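Local coordinates for OsmC family peroxiredoxin (Aquifex aeolicus, PDB 2E8E), which probably reduces organic hydroperoxides with a pair of redox-active cysteines, as related members of the OsmC family do, at residues A[64-69]-A[83-88]; A[5-10]-A[17-22]; A[48-53]-A[100-105]. All blocks are in the same frame, centred on the assembly; numbering follows the deposited sequence.

How the interactions relate
From the N terminus, interaction 2 comes first: residues 17-22 return beside 5-10 and close a short hairpin before the other contacts begin. Helix 34-56 then opens interaction 3 with residues 48-53, but this larger loop closes only at 100-105. Interaction 1, the hairpin of 64-69 and 83-88, falls wholly within it, so the chain goes helix, two strands, helix. Interactions 1 and 3 also touch in space, where Tyr87 packs against Val50 and Val102 and joins the sheet to the helix pair. Interaction 2 stands apart, its centre about 27 Å from that of interaction 1; all three reach the second subunit.

Interaction 1. Residues A[64-69]-A[83-88]; sequences IKIFLK and IEIKYV
Lys65, Phe67 and Lys69 pair with Val88, Lys86 and Glu84 in a regular antiparallel ladder, the strand axes 4.7 Å apart and 169° from one another in direction. Six backbone bonds hold it, among them Lys65 N to Val88 O at 2.8 Å and Glu84 N to Lys69 O at 2.7 Å, both nearly straight at the hydrogen. Between these rungs lie the non-hydrogen-bonded pairs Ile66-Tyr87 and Leu68-Ile85, whose side chains form one apolar face turned to the helices. Ile66 joins its two neighbours: chi1 of -52° sets CG1 opposite the carbonyl carbon, where it lies 4.0 Å from Tyr87 CD1, while CG2 meets Ile85 CG2 at 3.8 Å. Leu68 CD2 continues the row, resting alongside Ile85 CG1 at 3.8 Å. An alanine in place of Ile66 would leave Tyr87 CD1 and Ile85 CG2 without these contacts, and the tyrosine ring is likely to be less firmly held on that side. The ring's hydroxyl is hydrogen-bonded to Ser46. On the other face Phe67 lies across Val88, whose CG2 meets the ring edge in plane, 3.9 Å from CE2. Lys69 runs beside Glu84 with its NZ 5.1 Å from OE2, too far for a salt bridge; that carboxylate instead takes Lys71, and Lys86 takes Glu127. Strand 121-130 flanks 80-90, and a strand of the second subunit pairs with 65-69, extending the sheet across the interface. The arrangement is a beta hairpin with one face covered by helices, here 34-56 and 95-109, within the OsmC fold.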
# COMPACT_ATOMS: atom_id res chain seq x y z
N ILE A 64 17.16 -6.95 -9.41
CA ILE A 64 17.07 -6.21 -8.16
C ILE A 64 16.01 -6.96 -7.37
O ILE A 64 14.89 -7.14 -7.84
CB ILE A 64 16.59 -4.75 -8.38
CG1 ILE A 64 17.65 -3.96 -9.15
CG2 ILE A 64 16.32 -4.09 -7.02
CD1 ILE A 64 17.23 -2.55 -9.51
N LYS A 65 16.39 -7.43 -6.19
CA LYS A 65 15.47 -8.16 -5.33
C LYS A 65 15.29 -7.36 -4.05
O LYS A 65 16.26 -6.86 -3.47
CB LYS A 65 16.03 -9.54 -5.00
CG LYS A 65 16.22 -10.45 -6.21
CD LYS A 65 16.74 -11.81 -5.79
CE LYS A 65 16.88 -12.74 -6.99
NZ LYS A 65 17.45 -14.06 -6.58
N ILE A 66 14.04 -7.22 -3.61
CA ILE A 66 13.77 -6.47 -2.40
C ILE A 66 12.93 -7.33 -1.46
O ILE A 66 11.87 -7.83 -1.84
CB ILE A 66 13.02 -5.16 -2.70
CG1 ILE A 66 13.77 -4.37 -3.78
CG2 ILE A 66 12.92 -4.32 -1.43
CD1 ILE A 66 13.07 -3.10 -4.23
N PHE A 67 13.42 -7.50 -0.24
CA PHE A 67 12.75 -8.31 0.75
C PHE A 67 12.24 -7.44 1.88
O PHE A 67 13.01 -6.73 2.52
CB PHE A 67 13.71 -9.37 1.29
CG PHE A 67 14.30 -10.24 0.22
CD1 PHE A 67 13.62 -11.36 -0.24
CD2 PHE A 67 15.51 -9.90 -0.37
CE1 PHE A 67 14.14 -12.14 -1.28
CE2 PHE A 67 16.04 -10.67 -1.41
CZ PHE A 67 15.35 -11.79 -1.87
N LEU A 68 10.93 -7.48 2.12
CA LEU A 68 10.36 -6.69 3.19
C LEU A 68 9.71 -7.57 4.24
O LEU A 68 8.99 -8.51 3.91
CB LEU A 68 9.33 -5.70 2.65
CG LEU A 68 9.86 -4.66 1.66
CD1 LEU A 68 9.63 -5.15 0.23
CD2 LEU A 68 9.15 -3.34 1.89
N LYS A 69 9.98 -7.27 5.50
CA LYS A 69 9.41 -8.02 6.60
C LYS A 69 8.85 -7.04 7.61
O LYS A 69 9.56 -6.16 8.10
CB LYS A 69 10.47 -8.89 7.28
CG LYS A 69 9.95 -9.61 8.52
CD LYS A 69 11.01 -10.48 9.17
CE LYS A 69 11.50 -11.56 8.22
NZ LYS A 69 12.46 -12.49 8.87
N ILE A 83 9.68 -2.46 10.30
CA ILE A 83 9.67 -2.88 8.91
C ILE A 83 11.13 -3.02 8.49
O ILE A 83 11.89 -2.05 8.56
CB ILE A 83 9.01 -1.84 7.97
CG1 ILE A 83 7.54 -1.65 8.36
CG2 ILE A 83 9.11 -2.33 6.52
CD1 ILE A 83 6.79 -0.69 7.46
N GLU A 84 11.50 -4.22 8.06
CA GLU A 84 12.86 -4.47 7.61
C GLU A 84 12.84 -4.54 6.10
O GLU A 84 12.00 -5.23 5.51
CB GLU A 84 13.38 -5.80 8.14
CG GLU A 84 13.60 -5.86 9.64
CD GLU A 84 14.23 -7.18 10.06
OE1 GLU A 84 15.34 -7.49 9.58
OE2 GLU A 84 13.60 -7.91 10.85
N ILE A 85 13.76 -3.82 5.46
CA ILE A 85 13.83 -3.83 4.01
C ILE A 85 15.26 -4.15 3.61
O ILE A 85 16.20 -3.48 4.04
CB ILE A 85 13.46 -2.47 3.39
CG1 ILE A 85 12.09 -2.00 3.91
CG2 ILE A 85 13.43 -2.59 1.87
CD1 ILE A 85 11.66 -0.65 3.38
N LYS A 86 15.42 -5.19 2.79
CA LYS A 86 16.73 -5.59 2.32
C LYS A 86 16.76 -5.50 0.80
O LYS A 86 15.94 -6.12 0.12
CB LYS A 86 17.04 -7.02 2.76
CG LYS A 86 18.40 -7.53 2.31
CD LYS A 86 18.63 -8.96 2.76
CE LYS A 86 19.97 -9.48 2.29
NZ LYS A 86 21.08 -8.63 2.80
N TYR A 87 17.71 -4.72 0.28
CA TYR A 87 17.86 -4.55 -1.16
C TYR A 87 19.04 -5.38 -1.64
O TYR A 87 20.13 -5.29 -1.08
CB TYR A 87 18.14 -3.09 -1.51
CG TYR A 87 17.08 -2.11 -1.08
CD1 TYR A 87 16.10 -1.67 -1.97
CD2 TYR A 87 17.06 -1.59 0.22
CE1 TYR A 87 15.13 -0.74 -1.58
CE2 TYR A 87 16.11 -0.67 0.61
CZ TYR A 87 15.15 -0.24 -0.29
OH TYR A 87 14.22 0.70 0.09
N VAL A 88 18.83 -6.18 -2.68
CA VAL A 88 19.90 -6.99 -3.25
C VAL A 88 20.02 -6.65 -4.73
O VAL A 88 19.09 -6.90 -5.50
CB VAL A 88 19.61 -8.51 -3.10
CG1 VAL A 88 20.72 -9.31 -3.78
CG2 VAL A 88 19.52 -8.88 -1.62

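Interaction 2. Residues A[5-10]-A[17-22]; sequences EVELEL and LSKTSI
Leu17 N gives Glu9 O a hydrogen bond of 2.7 Å, and Lys19 N gives Glu7 O one of 2.8 Å. Both donors approach their carbonyls almost head-on. The return bonds are longer: Glu9 N reaches Leu17 O at 3.0 Å, whereas Glu7 N to Lys19 O, at 3.3 Å, is weak, so the ladder slackens toward Thr20. Lys19 CB lies 3.5 Å from Glu7 O, and the extended chain beyond it leads away from 5-10. Farther along, its NZ stays 4.8 Å from Glu7 OE1, opposite charges near one another but not in contact. On the buried face Leu8 and Ser18 form the non-hydrogen-bonded pair: Leu8 CG sits against Ser18 OG at 3.4 Å, and that hydroxyl makes a weak hydrogen bond back to Phe16 O. At the far end Val6 CG1 and Thr20 CG2 touch only loosely, while Thr20 OG1 bonds to Gly23 O. Glu5, Thr20 and Ser21 line the site of a bound dithiothreitol, probably carried over from the crystallisation liquor. Strand 24-28 borders 15-19, while 3-12, along the edge turned away from 15-19, pairs through residues 5-9 with a strand of the second subunit, whose Phe67 packs on Glu7 and whose Gly43, in helix 34-56, packs on Leu8.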
# COMPACT_ATOMS: atom_id res chain seq x y z
N GLU A 5 -6.37 8.40 -8.04
CA GLU A 5 -7.69 7.94 -7.64
C GLU A 5 -7.85 6.44 -7.85
O GLU A 5 -7.35 5.87 -8.81
CB GLU A 5 -8.78 8.66 -8.45
CG GLU A 5 -9.05 10.09 -8.03
CD GLU A 5 -10.09 10.77 -8.90
OE1 GLU A 5 -11.09 10.11 -9.26
OE2 GLU A 5 -9.92 11.96 -9.22
N VAL A 6 -8.52 5.79 -6.91
CA VAL A 6 -8.78 4.37 -7.03
C VAL A 6 -10.20 4.15 -6.54
O VAL A 6 -10.72 4.95 -5.77
CB VAL A 6 -7.80 3.50 -6.21
CG1 VAL A 6 -6.37 3.70 -6.73
CG2 VAL A 6 -7.90 3.84 -4.74
N GLU A 7 -10.84 3.10 -7.03
CA GLU A 7 -12.21 2.80 -6.64
C GLU A 7 -12.33 1.32 -6.31
O GLU A 7 -11.85 0.47 -7.05
CB GLU A 7 -13.19 3.15 -7.77
CG GLU A 7 -13.04 4.57 -8.30
CD GLU A 7 -14.15 4.95 -9.27
OE1 GLU A 7 -14.48 4.13 -10.15
OE2 GLU A 7 -14.68 6.07 -9.16
N LEU A 8 -12.97 1.03 -5.18
CA LEU A 8 -13.15 -0.34 -4.74
C LEU A 8 -14.62 -0.72 -4.68
O LEU A 8 -15.48 0.11 -4.39
CB LEU A 8 -12.55 -0.55 -3.34
CG LEU A 8 -11.03 -0.72 -3.24
CD1 LEU A 8 -10.32 0.50 -3.78
CD2 LEU A 8 -10.67 -0.96 -1.78
N GLU A 9 -14.89 -1.99 -4.97
CA GLU A 9 -16.25 -2.52 -4.93
C GLU A 9 -16.17 -3.94 -4.38
O GLU A 9 -15.26 -4.70 -4.71
CB GLU A 9 -16.86 -2.51 -6.34
CG GLU A 9 -18.27 -3.05 -6.40
CD GLU A 9 -18.95 -2.73 -7.72
OE1 GLU A 9 -18.30 -2.88 -8.78
OE2 GLU A 9 -20.14 -2.34 -7.70
N LEU A 10 -17.13 -4.29 -3.54
CA LEU A 10 -17.16 -5.61 -2.94
C LEU A 10 -17.16 -6.67 -4.05
O LEU A 10 -17.90 -6.55 -5.03
CB LEU A 10 -18.41 -5.73 -2.06
CG LEU A 10 -18.46 -6.77 -0.94
CD1 LEU A 10 -17.33 -6.53 0.06
CD2 LEU A 10 -19.82 -6.67 -0.24
N LEU A 17 -12.83 -5.63 -5.34
CA LEU A 17 -12.21 -5.54 -6.65
C LEU A 17 -11.77 -4.08 -6.66
O LEU A 17 -12.60 -3.17 -6.51
CB LEU A 17 -13.21 -5.85 -7.77
CG LEU A 17 -13.13 -7.32 -8.20
CD1 LEU A 17 -14.31 -7.68 -9.09
CD2 LEU A 17 -11.81 -7.55 -8.93
N SER A 18 -10.47 -3.87 -6.79
CA SER A 18 -9.88 -2.55 -6.74
C SER A 18 -9.38 -2.05 -8.08
O SER A 18 -8.42 -2.59 -8.63
CB SER A 18 -8.75 -2.57 -5.72
OG SER A 18 -9.17 -3.23 -4.54
N LYS A 19 -10.03 -1.00 -8.57
CA LYS A 19 -9.71 -0.39 -9.86
C LYS A 19 -8.60 0.65 -9.80
O LYS A 19 -8.70 1.64 -9.07
CB LYS A 19 -10.96 0.24 -10.46
CG LYS A 19 -10.74 0.90 -11.82
CD LYS A 19 -12.04 1.43 -12.40
CE LYS A 19 -11.84 1.97 -13.81
NZ LYS A 19 -13.10 2.50 -14.41
N THR A 20 -7.55 0.43 -10.58
CA THR A 20 -6.41 1.34 -10.65
C THR A 20 -6.17 1.65 -12.13
O THR A 20 -6.90 1.17 -13.00
CB THR A 20 -5.13 0.70 -10.08
OG1 THR A 20 -4.64 -0.28 -11.00
CG2 THR A 20 -5.44 0.01 -8.75
N SER A 21 -5.15 2.46 -12.42
CA SER A 21 -4.85 2.84 -13.79
C SER A 21 -4.47 1.70 -14.74
O SER A 21 -4.73 1.78 -15.94
CB SER A 21 -3.74 3.90 -13.82
OG SER A 21 -4.20 5.12 -13.27
N ILE A 22 -3.86 0.63 -14.22
CA ILE A 22 -3.46 -0.47 -15.10
C ILE A 22 -4.43 -1.64 -15.08
O ILE A 22 -4.32 -2.56 -15.90
CB ILE A 22 -2.04 -0.97 -14.76
CG1 ILE A 22 -2.03 -1.72 -13.43
CG2 ILE A 22 -1.08 0.20 -14.72
CD1 ILE A 22 -2.48 -3.17 -13.52

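Interaction 3. Residues A[48-53]-A[100-105]; sequences VDVYHI and QAVKLS
Ile53 and Ala101 form the apolar centre of this helix pair, with Ile53 CG2 3.6 Å from the methyl CB of Ala101. With chi1 at -67°, CG2 lies anti to the Ile53 backbone N, against Ala101, while CG1 lies beside that N and carries CD1 to Leu104 CB at 3.7 Å, also near Ala101 O; the Ile53 and Leu104 side chains meet at a slant. On the sheet side Val50 completes the group, its CG1 4.0 Å from Ala101 CB and its CG2 loosely near Val102 and Ser105. The small side chain of Ala101 lets the backbones come close, its CA being 5.0 Å from that of Val50; the local helix axes approach to 8.6 Å and are 136° apart in direction.

Toward the polar edge, Ser105 OG donates a hydrogen bond of 2.9 Å to Asp49 OD2, which accepts it with its anti lone pair, away from OD1. Its chi1 of 177° sets OG opposite the Ser105 backbone N, facing the other helix, and Ser105 CB packs 3.6 Å from Asp49 CB. The same hydroxyl is hydrogen-bonded to Ser46, which also bonds Tyr87 from the sheet, so one polar chain links helices 34-56 and 95-109 to strand 80-90. Tyr109 and Cys110 border Asp49. Cys110 and Cys45 form a disulfide in another crystal structure of this protein, though not in this reduced form. Helices packed against a sheet belong to the OsmC fold; Cys45, on helix 34-56, and Cys110, just after 95-109, are probably its redox pair, and the contact is consistent with a place beside the probable peroxidase site.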
# COMPACT_ATOMS: atom_id res chain seq x y z
N VAL A 48 11.55 1.46 -7.70
CA VAL A 48 11.54 2.28 -8.90
C VAL A 48 12.67 3.32 -8.79
O VAL A 48 13.39 3.57 -9.75
CB VAL A 48 10.18 3.00 -9.07
CG1 VAL A 48 10.26 4.04 -10.18
CG2 VAL A 48 9.11 1.97 -9.40
N ASP A 49 12.82 3.90 -7.60
CA ASP A 49 13.87 4.90 -7.36
C ASP A 49 15.25 4.26 -7.53
O ASP A 49 16.13 4.81 -8.20
CB ASP A 49 13.82 5.47 -5.94
CG ASP A 49 12.53 6.20 -5.63
OD1 ASP A 49 11.96 6.86 -6.53
OD2 ASP A 49 12.11 6.14 -4.46
N VAL A 50 15.44 3.12 -6.88
CA VAL A 50 16.72 2.43 -6.93
C VAL A 50 17.08 2.05 -8.36
O VAL A 50 18.23 2.21 -8.77
CB VAL A 50 16.69 1.18 -6.02
CG1 VAL A 50 17.97 0.37 -6.19
CG2 VAL A 50 16.54 1.61 -4.57
N TYR A 51 16.11 1.56 -9.12
CA TYR A 51 16.36 1.17 -10.50
C TYR A 51 16.87 2.37 -11.30
O TYR A 51 17.91 2.28 -11.96
CB TYR A 51 15.08 0.65 -11.15
CG TYR A 51 15.27 0.23 -12.59
CD1 TYR A 51 15.67 -1.07 -12.92
CD2 TYR A 51 15.07 1.14 -13.63
CE1 TYR A 51 15.87 -1.45 -14.25
CE2 TYR A 51 15.26 0.77 -14.96
CZ TYR A 51 15.66 -0.52 -15.27
OH TYR A 51 15.85 -0.88 -16.58
N HIS A 52 16.14 3.47 -11.24
CA HIS A 52 16.51 4.68 -11.97
C HIS A 52 17.86 5.26 -11.56
O HIS A 52 18.63 5.70 -12.41
CB HIS A 52 15.43 5.75 -11.81
CG HIS A 52 14.16 5.44 -12.53
ND1 HIS A 52 14.14 5.04 -13.85
CD2 HIS A 52 12.87 5.47 -12.12
CE1 HIS A 52 12.89 4.85 -14.23
NE2 HIS A 52 12.10 5.10 -13.20
N ILE A 53 18.14 5.25 -10.26
CA ILE A 53 19.41 5.79 -9.77
C ILE A 53 20.58 4.90 -10.18
O ILE A 53 21.60 5.40 -10.66
CB ILE A 53 19.38 5.95 -8.23
CG1 ILE A 53 18.36 7.04 -7.86
CG2 ILE A 53 20.76 6.31 -7.71
CD1 ILE A 53 18.07 7.14 -6.37
N GLN A 100 24.09 4.51 -2.32
CA GLN A 100 23.60 5.84 -2.68
C GLN A 100 22.16 5.80 -3.17
O GLN A 100 21.36 6.67 -2.85
CB GLN A 100 24.48 6.47 -3.76
CG GLN A 100 25.87 6.87 -3.31
CD GLN A 100 26.65 7.55 -4.41
OE1 GLN A 100 26.24 8.58 -4.93
NE2 GLN A 100 27.79 6.96 -4.78
N ALA A 101 21.84 4.78 -3.97
CA ALA A 101 20.50 4.63 -4.51
C ALA A 101 19.50 4.36 -3.39
O ALA A 101 18.41 4.92 -3.37
CB ALA A 101 20.46 3.49 -5.52
N VAL A 102 19.88 3.50 -2.45
CA VAL A 102 19.01 3.16 -1.33
C VAL A 102 18.80 4.35 -0.40
O VAL A 102 17.68 4.60 0.06
CB VAL A 102 19.58 1.97 -0.52
CG1 VAL A 102 18.79 1.77 0.76
CG2 VAL A 102 19.52 0.71 -1.38
N LYS A 103 19.86 5.11 -0.12
CA LYS A 103 19.72 6.27 0.75
C LYS A 103 18.90 7.38 0.12
O LYS A 103 18.05 7.99 0.77
CB LYS A 103 21.10 6.79 1.17
CG LYS A 103 21.83 5.82 2.09
CD LYS A 103 23.11 6.43 2.63
CE LYS A 103 23.82 5.45 3.55
NZ LYS A 103 22.91 4.96 4.63
N LEU A 104 19.14 7.66 -1.16
CA LEU A 104 18.39 8.70 -1.85
C LEU A 104 16.91 8.34 -1.89
O LEU A 104 16.05 9.19 -1.73
CB LEU A 104 18.91 8.90 -3.27
CG LEU A 104 20.20 9.72 -3.37
CD1 LEU A 104 20.68 9.74 -4.81
CD2 LEU A 104 19.94 11.14 -2.87
N SER A 105 16.62 7.06 -2.11
CA SER A 105 15.24 6.61 -2.17
C SER A 105 14.56 6.73 -0.81
O SER A 105 13.54 7.41 -0.67
CB SER A 105 15.17 5.16 -2.65
OG SER A 105 13.83 4.70 -2.64